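Local coordinates for beta-N-acetylhexosaminidase (Streptomyces plicatus, PDB 1JAK), which probably hydrolyses terminal N-acetylhexosamine units from glycosides, as a family 20 glycoside hydrolase working by substrate-assisted catalysis, at residues 418-424 with 465-471; 124-128 with 184-188; 387-393 with 439-444. One frame throughout, in Å; residues are numbered along the deposited sequence.

Contact 1. Residues 418-424 with 465-471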
loop_
_atom_site.group_PDB
_atom_site.type_symbol
_atom_site.label_atom_id
_atom_site.label_comp_id
_atom_site.label_asym_id
_atom_site.label_seq_id
_atom_site.Cartn_x
_atom_site.Cartn_y
_atom_site.Cartn_z
ATOM N N VAL A 418 -3.984 7.357 -17.590
ATOM C CA VAL A 418 -4.225 6.008 -17.109
ATOM C C VAL A 418 -5.636 5.834 -16.573
ATOM O O VAL A 418 -5.912 6.137 -15.412
ATOM C CB VAL A 418 -3.204 5.643 -16.005
ATOM C CG1 VAL A 418 -3.416 4.207 -15.536
ATOM C CG2 VAL A 418 -1.782 5.824 -16.538
ATOM N N GLU A 419 -6.537 5.364 -17.433
ATOM C CA GLU A 419 -7.911 5.127 -17.017
ATOM C C GLU A 419 -7.971 3.848 -16.194
ATOM O O GLU A 419 -6.975 3.134 -16.046
ATOM C CB GLU A 419 -8.847 5.022 -18.226
ATOM C CG GLU A 419 -9.680 6.282 -18.482
ATOM C CD GLU A 419 -10.843 6.450 -17.505
ATOM O OE1 GLU A 419 -10.958 5.647 -16.554
ATOM O OE2 GLU A 419 -11.649 7.389 -17.694
ATOM N N VAL A 420 -9.147 3.562 -15.661
ATOM C CA VAL A 420 -9.337 2.392 -14.822
ATOM C C VAL A 420 -9.000 1.064 -15.498
ATOM O O VAL A 420 -8.332 0.221 -14.903
ATOM C CB VAL A 420 -10.776 2.355 -14.287
ATOM C CG1 VAL A 420 -10.951 1.184 -13.327
ATOM C CG2 VAL A 420 -11.083 3.671 -13.582
ATOM N N GLN A 421 -9.438 0.867 -16.737
ATOM C CA GLN A 421 -9.134 -0.395 -17.400
ATOM C C GLN A 421 -7.637 -0.599 -17.594
ATOM O O GLN A 421 -7.119 -1.680 -17.326
ATOM C CB GLN A 421 -9.848 -0.513 -18.753
ATOM C CG GLN A 421 -9.503 -1.821 -19.465
ATOM C CD GLN A 421 -10.333 -2.087 -20.708
ATOM O OE1 GLN A 421 -11.144 -1.260 -21.126
ATOM N NE2 GLN A 421 -10.127 -3.253 -21.309
ATOM N N ARG A 422 -6.933 0.434 -18.046
ATOM C CA ARG A 422 -5.494 0.301 -18.259
ATOM C C ARG A 422 -4.766 -0.088 -16.972
ATOM O O ARG A 422 -3.852 -0.912 -16.985
ATOM C CB ARG A 422 -4.895 1.606 -18.799
ATOM C CG ARG A 422 -3.404 1.482 -19.120
ATOM C CD ARG A 422 -2.802 2.792 -19.605
ATOM N NE ARG A 422 -1.407 2.623 -20.013
ATOM C CZ ARG A 422 -1.021 2.011 -21.129
ATOM N NH1 ARG A 422 -1.926 1.504 -21.960
ATOM N NH2 ARG A 422 0.270 1.902 -21.416
ATOM N N SER A 423 -5.181 0.500 -15.857
ATOM C CA SER A 423 -4.551 0.217 -14.576
ATOM C C SER A 423 -4.730 -1.234 -14.131
ATOM O O SER A 423 -3.856 -1.804 -13.483
ATOM C CB SER A 423 -5.119 1.155 -13.505
ATOM O OG SER A 423 -4.467 0.968 -12.263
ATOM N N TYR A 424 -5.860 -1.827 -14.506
ATOM C CA TYR A 424 -6.200 -3.198 -14.121
ATOM C C TYR A 424 -5.873 -4.297 -15.127
ATOM O O TYR A 424 -5.465 -5.399 -14.750
ATOM C CB TYR A 424 -7.705 -3.268 -13.823
ATOM C CG TYR A 424 -8.251 -4.663 -13.577
ATOM C CD1 TYR A 424 -8.147 -5.262 -12.323
ATOM C CD2 TYR A 424 -8.867 -5.385 -14.604
ATOM C CE1 TYR A 424 -8.645 -6.544 -12.089
ATOM C CE2 TYR A 424 -9.367 -6.676 -14.383
ATOM C CZ TYR A 424 -9.254 -7.245 -13.123
ATOM O OH TYR A 424 -9.758 -8.505 -12.884
ATOM N N ARG A 465 -8.876 3.145 -8.785
ATOM C CA ARG A 465 -7.811 2.252 -9.240
ATOM C C ARG A 465 -7.142 1.418 -8.143
ATOM O O ARG A 465 -6.603 0.343 -8.418
ATOM C CB ARG A 465 -6.753 3.056 -10.006
ATOM C CG ARG A 465 -7.278 3.642 -11.318
ATOM C CD ARG A 465 -6.268 4.579 -11.984
ATOM N NE ARG A 465 -5.979 5.744 -11.150
ATOM C CZ ARG A 465 -5.308 6.815 -11.563
ATOM N NH1 ARG A 465 -4.849 6.883 -12.805
ATOM N NH2 ARG A 465 -5.094 7.824 -10.727
ATOM N N LEU A 466 -7.187 1.902 -6.904
ATOM C CA LEU A 466 -6.563 1.200 -5.780
ATOM C C LEU A 466 -7.000 -0.263 -5.614
ATOM O O LEU A 466 -6.162 -1.147 -5.431
ATOM C CB LEU A 466 -6.822 1.967 -4.476
ATOM C CG LEU A 466 -6.150 1.427 -3.211
ATOM C CD1 LEU A 466 -4.642 1.624 -3.297
ATOM C CD2 LEU A 466 -6.709 2.157 -1.995
ATOM N N PRO A 467 -8.315 -0.541 -5.667
ATOM C CA PRO A 467 -8.768 -1.930 -5.511
ATOM C C PRO A 467 -8.241 -2.845 -6.618
ATOM O O PRO A 467 -7.956 -4.022 -6.384
ATOM C CB PRO A 467 -10.295 -1.813 -5.559
ATOM C CG PRO A 467 -10.557 -0.413 -5.091
ATOM C CD PRO A 467 -9.461 0.378 -5.762
ATOM N N GLY A 468 -8.119 -2.294 -7.821
ATOM C CA GLY A 468 -7.644 -3.068 -8.954
ATOM C C GLY A 468 -6.230 -3.591 -8.792
ATOM O O GLY A 468 -5.950 -4.744 -9.122
ATOM N N VAL A 469 -5.329 -2.751 -8.293
ATOM C CA VAL A 469 -3.948 -3.179 -8.103
ATOM C C VAL A 469 -3.888 -4.236 -7.001
ATOM O O VAL A 469 -3.067 -5.154 -7.046
ATOM C CB VAL A 469 -3.040 -1.993 -7.744
ATOM C CG1 VAL A 469 -1.585 -2.454 -7.661
ATOM C CG2 VAL A 469 -3.194 -0.896 -8.796
ATOM N N ALA A 470 -4.768 -4.107 -6.012
ATOM C CA ALA A 470 -4.822 -5.076 -4.926
ATOM C C ALA A 470 -5.229 -6.429 -5.504
ATOM O O ALA A 470 -4.700 -7.470 -5.105
ATOM C CB ALA A 470 -5.829 -4.630 -3.868
ATOM N N GLU A 471 -6.169 -6.415 -6.444
ATOM C CA GLU A 471 -6.615 -7.657 -7.065
ATOM C C GLU A 471 -5.479 -8.313 -7.842
ATOM O O GLU A 471 -5.304 -9.529 -7.788
ATOM C CB GLU A 471 -7.805 -7.419 -8.000
ATOM C CG GLU A 471 -8.213 -8.685 -8.760
ATOM C CD GLU A 471 -9.695 -8.745 -9.074
ATOM O OE1 GLU A 471 -10.503 -8.437 -8.172
ATOM O OE2 GLU A 471 -10.054 -9.116 -10.214
HETATM O O HOH W 1 -6.212 -0.844 -10.862
#
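Arg-465 lays its aliphatic chain against Ser-423, with Arg-465 CD 3.9 Å from Ser-423 CB. A bend at chi3 (-63°) then turns the guanidinium toward the residues before helix 420-424. There Arg-465 NH1 gives Val-418 O a weak bond of 2.9 Å, the oxygen lying near the guanidinium plane, and NH1 is also bonded to Met-402 O. Ser-423 OG is bonded to Arg-397 O and takes a proton from water 1 at 2.9 Å; the same water donates to Arg-465 O at 2.7 Å, so it bridges the two helices. Tyr-424 spans the other end: its CD1 edge passes Gly-468 O at 3.9 Å, and its OH donates to Glu-471 OE2 at 2.8 Å. The carboxylate, 74° from the ring plane, is met on the anti side of OE2, well out of its plane, while OE1 forms a salt bridge with Arg-488. A phenylalanine at Tyr-424 would probably cost Glu-471 OE2 this donor and let the carboxylate turn more easily about chi3. The axes of the short segments approach to 9.1 Å at 20°. Val-469 also packs on strand 440-447, consistent with helix 465-474 being the one outside the eighth strand of a TIM barrel.

Contact 2. Residues 124-128 with 184-188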
loop_
_atom_site.group_PDB
_atom_site.type_symbol
_atom_site.label_atom_id
_atom_site.label_comp_id
_atom_site.label_asym_id
_atom_site.label_seq_id
_atom_site.Cartn_x
_atom_site.Cartn_y
_atom_site.Cartn_z
ATOM N N GLN A 124 -12.118 -8.420 5.830
ATOM C CA GLN A 124 -12.198 -7.476 4.722
ATOM C C GLN A 124 -13.198 -7.965 3.675
ATOM O O GLN A 124 -13.842 -7.171 2.998
ATOM C CB GLN A 124 -10.823 -7.278 4.078
ATOM C CG GLN A 124 -9.752 -6.745 5.030
ATOM C CD GLN A 124 -10.210 -5.522 5.812
ATOM O OE1 GLN A 124 -10.948 -4.680 5.300
ATOM N NE2 GLN A 124 -9.758 -5.414 7.056
ATOM N N THR A 125 -13.320 -9.278 3.538
ATOM C CA THR A 125 -14.272 -9.841 2.594
ATOM C C THR A 125 -15.676 -9.690 3.170
ATOM O O THR A 125 -16.612 -9.301 2.468
ATOM C CB THR A 125 -13.971 -11.326 2.337
ATOM O OG1 THR A 125 -12.761 -11.426 1.577
ATOM C CG2 THR A 125 -15.114 -11.992 1.573
ATOM N N LEU A 126 -15.814 -9.984 4.459
ATOM C CA LEU A 126 -17.106 -9.883 5.127
ATOM C C LEU A 126 -17.723 -8.491 5.012
ATOM O O LEU A 126 -18.925 -8.357 4.770
ATOM C CB LEU A 126 -16.968 -10.265 6.604
ATOM C CG LEU A 126 -18.233 -10.155 7.464
ATOM C CD1 LEU A 126 -19.333 -11.058 6.898
ATOM C CD2 LEU A 126 -17.903 -10.556 8.896
ATOM N N ARG A 127 -16.910 -7.449 5.172
ATOM C CA ARG A 127 -17.446 -6.095 5.097
ATOM C C ARG A 127 -17.955 -5.741 3.702
ATOM O O ARG A 127 -18.718 -4.790 3.540
ATOM C CB ARG A 127 -16.407 -5.070 5.579
ATOM C CG ARG A 127 -15.140 -4.999 4.763
ATOM C CD ARG A 127 -14.035 -4.246 5.512
ATOM N NE ARG A 127 -14.377 -2.853 5.808
ATOM C CZ ARG A 127 -13.487 -1.931 6.170
ATOM N NH1 ARG A 127 -12.205 -2.256 6.283
ATOM N NH2 ARG A 127 -13.874 -0.683 6.408
ATOM N N GLN A 128 -17.542 -6.507 2.694
ATOM C CA GLN A 128 -18.011 -6.264 1.335
ATOM C C GLN A 128 -19.269 -7.088 1.044
ATOM O O GLN A 128 -20.052 -6.745 0.159
ATOM C CB GLN A 128 -16.910 -6.580 0.316
ATOM C CG GLN A 128 -15.859 -5.474 0.222
ATOM C CD GLN A 128 -14.863 -5.700 -0.903
ATOM O OE1 GLN A 128 -15.237 -6.098 -2.005
ATOM N NE2 GLN A 128 -13.589 -5.426 -0.634
ATOM N N ALA A 184 -6.282 -1.087 3.699
ATOM C CA ALA A 184 -6.567 -2.328 4.415
ATOM C C ALA A 184 -7.793 -3.039 3.845
ATOM O O ALA A 184 -7.902 -4.262 3.917
ATOM C CB ALA A 184 -6.775 -2.034 5.899
ATOM N N ARG A 185 -8.711 -2.269 3.271
ATOM C CA ARG A 185 -9.932 -2.827 2.697
ATOM C C ARG A 185 -9.678 -3.857 1.610
ATOM O O ARG A 185 -10.484 -4.765 1.412
ATOM C CB ARG A 185 -10.790 -1.722 2.071
ATOM C CG ARG A 185 -11.450 -0.766 3.046
ATOM C CD ARG A 185 -12.044 0.422 2.292
ATOM N NE ARG A 185 -12.738 1.343 3.190
ATOM C CZ ARG A 185 -14.019 1.237 3.529
ATOM N NH1 ARG A 185 -14.764 0.253 3.038
ATOM N NH2 ARG A 185 -14.553 2.106 4.379
ATOM N N TYR A 186 -8.557 -3.720 0.913
ATOM C CA TYR A 186 -8.270 -4.599 -0.211
ATOM C C TYR A 186 -7.149 -5.618 -0.047
ATOM O O TYR A 186 -6.580 -6.100 -1.026
ATOM C CB TYR A 186 -8.060 -3.719 -1.446
ATOM C CG TYR A 186 -9.196 -2.730 -1.586
ATOM C CD1 TYR A 186 -10.492 -3.167 -1.871
ATOM C CD2 TYR A 186 -9.009 -1.378 -1.300
ATOM C CE1 TYR A 186 -11.571 -2.286 -1.857
ATOM C CE2 TYR A 186 -10.087 -0.485 -1.281
ATOM C CZ TYR A 186 -11.364 -0.949 -1.556
ATOM O OH TYR A 186 -12.440 -0.089 -1.500
ATOM N N LYS A 187 -6.843 -5.936 1.204
ATOM C CA LYS A 187 -5.845 -6.940 1.533
ATOM C C LYS A 187 -4.391 -6.633 1.177
ATOM O O LYS A 187 -3.588 -7.547 1.005
ATOM C CB LYS A 187 -6.270 -8.292 0.934
ATOM C CG LYS A 187 -7.672 -8.741 1.379
ATOM C CD LYS A 187 -8.000 -10.150 0.888
ATOM C CE LYS A 187 -9.386 -10.620 1.345
ATOM N NZ LYS A 187 -10.505 -9.955 0.610
ATOM N N TYR A 188 -4.055 -5.352 1.053
ATOM C CA TYR A 188 -2.667 -4.974 0.803
ATOM C C TYR A 188 -1.966 -5.418 2.082
ATOM O O TYR A 188 -2.587 -5.418 3.147
ATOM C CB TYR A 188 -2.536 -3.454 0.671
ATOM C CG TYR A 188 -2.854 -2.906 -0.698
ATOM C CD1 TYR A 188 -1.900 -2.940 -1.718
ATOM C CD2 TYR A 188 -4.098 -2.339 -0.974
ATOM C CE1 TYR A 188 -2.180 -2.418 -2.982
ATOM C CE2 TYR A 188 -4.388 -1.815 -2.234
ATOM C CZ TYR A 188 -3.422 -1.857 -3.232
ATOM O OH TYR A 188 -3.691 -1.330 -4.475
HETATM O O HOH W 2 -13.083 -4.707 2.245
#
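Arg-127 lays NH2 over the guanidinium face of Arg-185, 3.4 Å above its centre, with the planes 33° apart. The two side chains cross at about a right angle, and Arg-185 CG lies over one face of the Arg-127 guanidinium, toward its rim. Flanking acceptors would be expected to ease the meeting of like charges: Arg-185 NH2 has a salt bridge to Glu-135, and Arg-127 NH1 reaches Gln-124 OE1 at 2.9 Å, in both the guanidinium and the carbonyl plane. Bent at chi2 (-50°), Gln-124 folds over the turn, placing its CD 3.2 Å from Ala-184 O. The contact joins helix 116-129 of the family 20 domain 2 to a type I turn, 184-187, that links a catalytic-barrel helix to strand 190-194. Gln-128 NE2 approaches the Tyr-186 ring obliquely, amide and ring planes being 63° apart, while Gln-128 OE1 is held by Ile-28 N. Water 2 accepts from that NE2 and donates to Gln-124 O and Arg-185 O. Lys-187, kinked at its last torsion, donates from NZ to Thr-125 OG1 at 2.9 Å; Tyr-100 OH also bonds to that hydroxyl.

Contact 3. Residues 387-393 with 439-444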
loop_
_atom_site.group_PDB
_atom_site.type_symbol
_atom_site.label_atom_id
_atom_site.label_comp_id
_atom_site.label_asym_id
_atom_site.label_seq_id
_atom_site.Cartn_x
_atom_site.Cartn_y
_atom_site.Cartn_z
ATOM N N GLY A 387 18.366 -13.538 -9.605
ATOM C CA GLY A 387 17.852 -13.730 -8.258
ATOM C C GLY A 387 17.252 -12.516 -7.574
ATOM O O GLY A 387 16.770 -12.620 -6.443
ATOM N N THR A 388 17.283 -11.364 -8.233
ATOM C CA THR A 388 16.714 -10.158 -7.640
ATOM C C THR A 388 15.194 -10.227 -7.723
ATOM O O THR A 388 14.638 -10.522 -8.780
ATOM C CB THR A 388 17.197 -8.886 -8.374
ATOM O OG1 THR A 388 18.625 -8.806 -8.297
ATOM C CG2 THR A 388 16.594 -7.636 -7.736
ATOM N N GLY A 389 14.521 -9.965 -6.605
ATOM C CA GLY A 389 13.070 -10.002 -6.602
ATOM C C GLY A 389 12.507 -8.781 -7.304
ATOM O O GLY A 389 13.080 -7.698 -7.221
ATOM N N LEU A 390 11.383 -8.950 -7.994
ATOM C CA LEU A 390 10.762 -7.849 -8.719
ATOM C C LEU A 390 9.427 -7.401 -8.143
ATOM O O LEU A 390 8.538 -8.216 -7.909
ATOM C CB LEU A 390 10.547 -8.243 -10.180
ATOM C CG LEU A 390 11.575 -7.818 -11.227
ATOM C CD1 LEU A 390 12.984 -8.100 -10.755
ATOM C CD2 LEU A 390 11.264 -8.549 -12.526
ATOM N N ILE A 391 9.302 -6.096 -7.918
ATOM C CA ILE A 391 8.061 -5.502 -7.426
ATOM C C ILE A 391 7.588 -4.674 -8.615
ATOM O O ILE A 391 8.290 -3.762 -9.053
ATOM C CB ILE A 391 8.311 -4.561 -6.237
ATOM C CG1 ILE A 391 8.828 -5.358 -5.036
ATOM C CG2 ILE A 391 7.027 -3.821 -5.886
ATOM C CD1 ILE A 391 9.484 -4.495 -3.975
ATOM N N LEU A 392 6.412 -4.985 -9.146
ATOM C CA LEU A 392 5.914 -4.262 -10.309
ATOM C C LEU A 392 4.946 -3.127 -10.004
ATOM O O LEU A 392 3.902 -3.342 -9.397
ATOM C CB LEU A 392 5.247 -5.239 -11.284
ATOM C CG LEU A 392 6.129 -6.384 -11.796
ATOM C CD1 LEU A 392 5.323 -7.250 -12.753
ATOM C CD2 LEU A 392 7.363 -5.822 -12.493
ATOM N N SER A 393 5.312 -1.919 -10.431
ATOM C CA SER A 393 4.478 -0.731 -10.253
ATOM C C SER A 393 4.730 0.203 -11.441
ATOM O O SER A 393 5.264 1.303 -11.282
ATOM C CB SER A 393 4.813 -0.016 -8.932
ATOM O OG SER A 393 6.136 0.496 -8.931
ATOM N N ALA A 439 10.278 -14.703 -10.359
ATOM C CA ALA A 439 11.031 -13.589 -9.790
ATOM C C ALA A 439 10.108 -12.444 -9.378
ATOM O O ALA A 439 10.518 -11.545 -8.646
ATOM C CB ALA A 439 12.064 -13.084 -10.791
ATOM N N VAL A 440 8.869 -12.481 -9.857
ATOM C CA VAL A 440 7.898 -11.442 -9.528
ATOM C C VAL A 440 7.376 -11.661 -8.110
ATOM O O VAL A 440 6.692 -12.651 -7.836
ATOM C CB VAL A 440 6.713 -11.451 -10.515
ATOM C CG1 VAL A 440 5.715 -10.362 -10.147
ATOM C CG2 VAL A 440 7.222 -11.238 -11.932
ATOM N N ARG A 441 7.710 -10.737 -7.214
ATOM C CA ARG A 441 7.291 -10.828 -5.818
ATOM C C ARG A 441 5.886 -10.282 -5.620
ATOM O O ARG A 441 5.175 -10.680 -4.697
ATOM C CB ARG A 441 8.256 -10.047 -4.921
ATOM C CG ARG A 441 9.699 -10.518 -4.974
ATOM C CD ARG A 441 9.834 -11.980 -4.582
ATOM N NE ARG A 441 11.235 -12.384 -4.511
ATOM C CZ ARG A 441 12.078 -11.999 -3.556
ATOM N NH1 ARG A 441 11.662 -11.202 -2.580
ATOM N NH2 ARG A 441 13.341 -12.403 -3.583
ATOM N N GLY A 442 5.489 -9.358 -6.486
ATOM C CA GLY A 442 4.167 -8.782 -6.367
ATOM C C GLY A 442 4.044 -7.437 -7.047
ATOM O O GLY A 442 4.795 -7.122 -7.972
ATOM N N VAL A 443 3.108 -6.631 -6.561
ATOM C CA VAL A 443 2.839 -5.328 -7.149
ATOM C C VAL A 443 2.713 -4.231 -6.101
ATOM O O VAL A 443 2.590 -4.505 -4.911
ATOM C CB VAL A 443 1.521 -5.370 -7.948
ATOM C CG1 VAL A 443 1.587 -6.463 -9.005
ATOM C CG2 VAL A 443 0.343 -5.634 -6.998
ATOM N N GLU A 444 2.739 -2.984 -6.558
ATOM C CA GLU A 444 2.589 -1.846 -5.667
ATOM C C GLU A 444 1.889 -0.712 -6.395
ATOM O O GLU A 444 2.059 -0.543 -7.602
ATOM C CB GLU A 444 3.949 -1.357 -5.155
ATOM C CG GLU A 444 3.829 -0.164 -4.207
ATOM C CD GLU A 444 5.117 0.148 -3.463
ATOM O OE1 GLU A 444 5.631 -0.744 -2.757
ATOM O OE2 GLU A 444 5.611 1.290 -3.579
#
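Leu-390 O accepts the shortest bond of the contact, 2.7 Å from Arg-441 N, with an N-H...O angle of 154° and the donor in the carbonyl plane. It belongs to a ladder between parallel strands 389-392 and 440-447, the seventh and eighth strands of the catalytic TIM barrel. One step earlier Leu-390 N donates to Ala-439 O at 2.8 Å. One step later Leu-392 N reaches Gly-442 O at 2.9 Å in an essentially straight bond (179°). The pairing slips by one residue on the way: Leu-390 bridges Val-440, but Ile-391 bridges Gly-442, a beta bulge that absorbs Arg-441. The backbone angles of Gly-442 would jam a side chain against the preceding carbonyl, so glycine suits this point.

Leu-392 O is gripped twice, by Glu-444 N at 3.1 Å, a donor standing above the carbonyl plane and not on a lone pair, and by a CA-H...O contact from Val-443 CA at 3.2 Å. On the face carrying Leu-390, Leu-392, Val-440 and Val-443, Leu-392 CD1 meets Val-440 CG1 at 4.1 Å, and Leu-390 packs on helix 374-385. That helix ends in a Schellman motif at Gly-387, which leads the chain into the strand.

On the face of Ile-391, its CG2 touches Glu-444 CB. The Glu-444 carboxylate is directed into the barrel, where OE1 bonds to Ser-161 and OE2 to His-192 on nearby strands. Ser-393, just past the C-terminal end of strand 389-392, bonds through OG to Gln-365 NE2, and its side chain lies about 7 Å from the bound azasugar.

At the N-terminal end of the ladder, Arg-441 folds back along the neighbouring strand by a bend at chi2 (-59°). Its guanidinium lies flat against Gly-389, whose CA sits 3.5 Å above the plane, toward the rim.

Overall arrangement
Contact 2 closes first along the chain and joins domain 2 to the barrel. Contacts 1 and 3 follow and interlock, their segments alternating in the order 387-393, 418-424, 439-444, 465-471, all inside the catalytic domain. Helix 465-474 of contact 1 touches both others: Val-469 packs its carbonyl O on Val-443 CG2 of contact 3, while Leu-466 O probably hydrogen-bonds Tyr-188 OH of contact 2. The centre of contact 1 lies about 16 Å from that of contact 2 and 17 Å from that of contact 3; contacts 2 and 3, with centres 23 Å apart, do not touch. A continuous path of packing therefore runs from domain 2 through helix 465-474 to the seventh and eighth strands of the barrel.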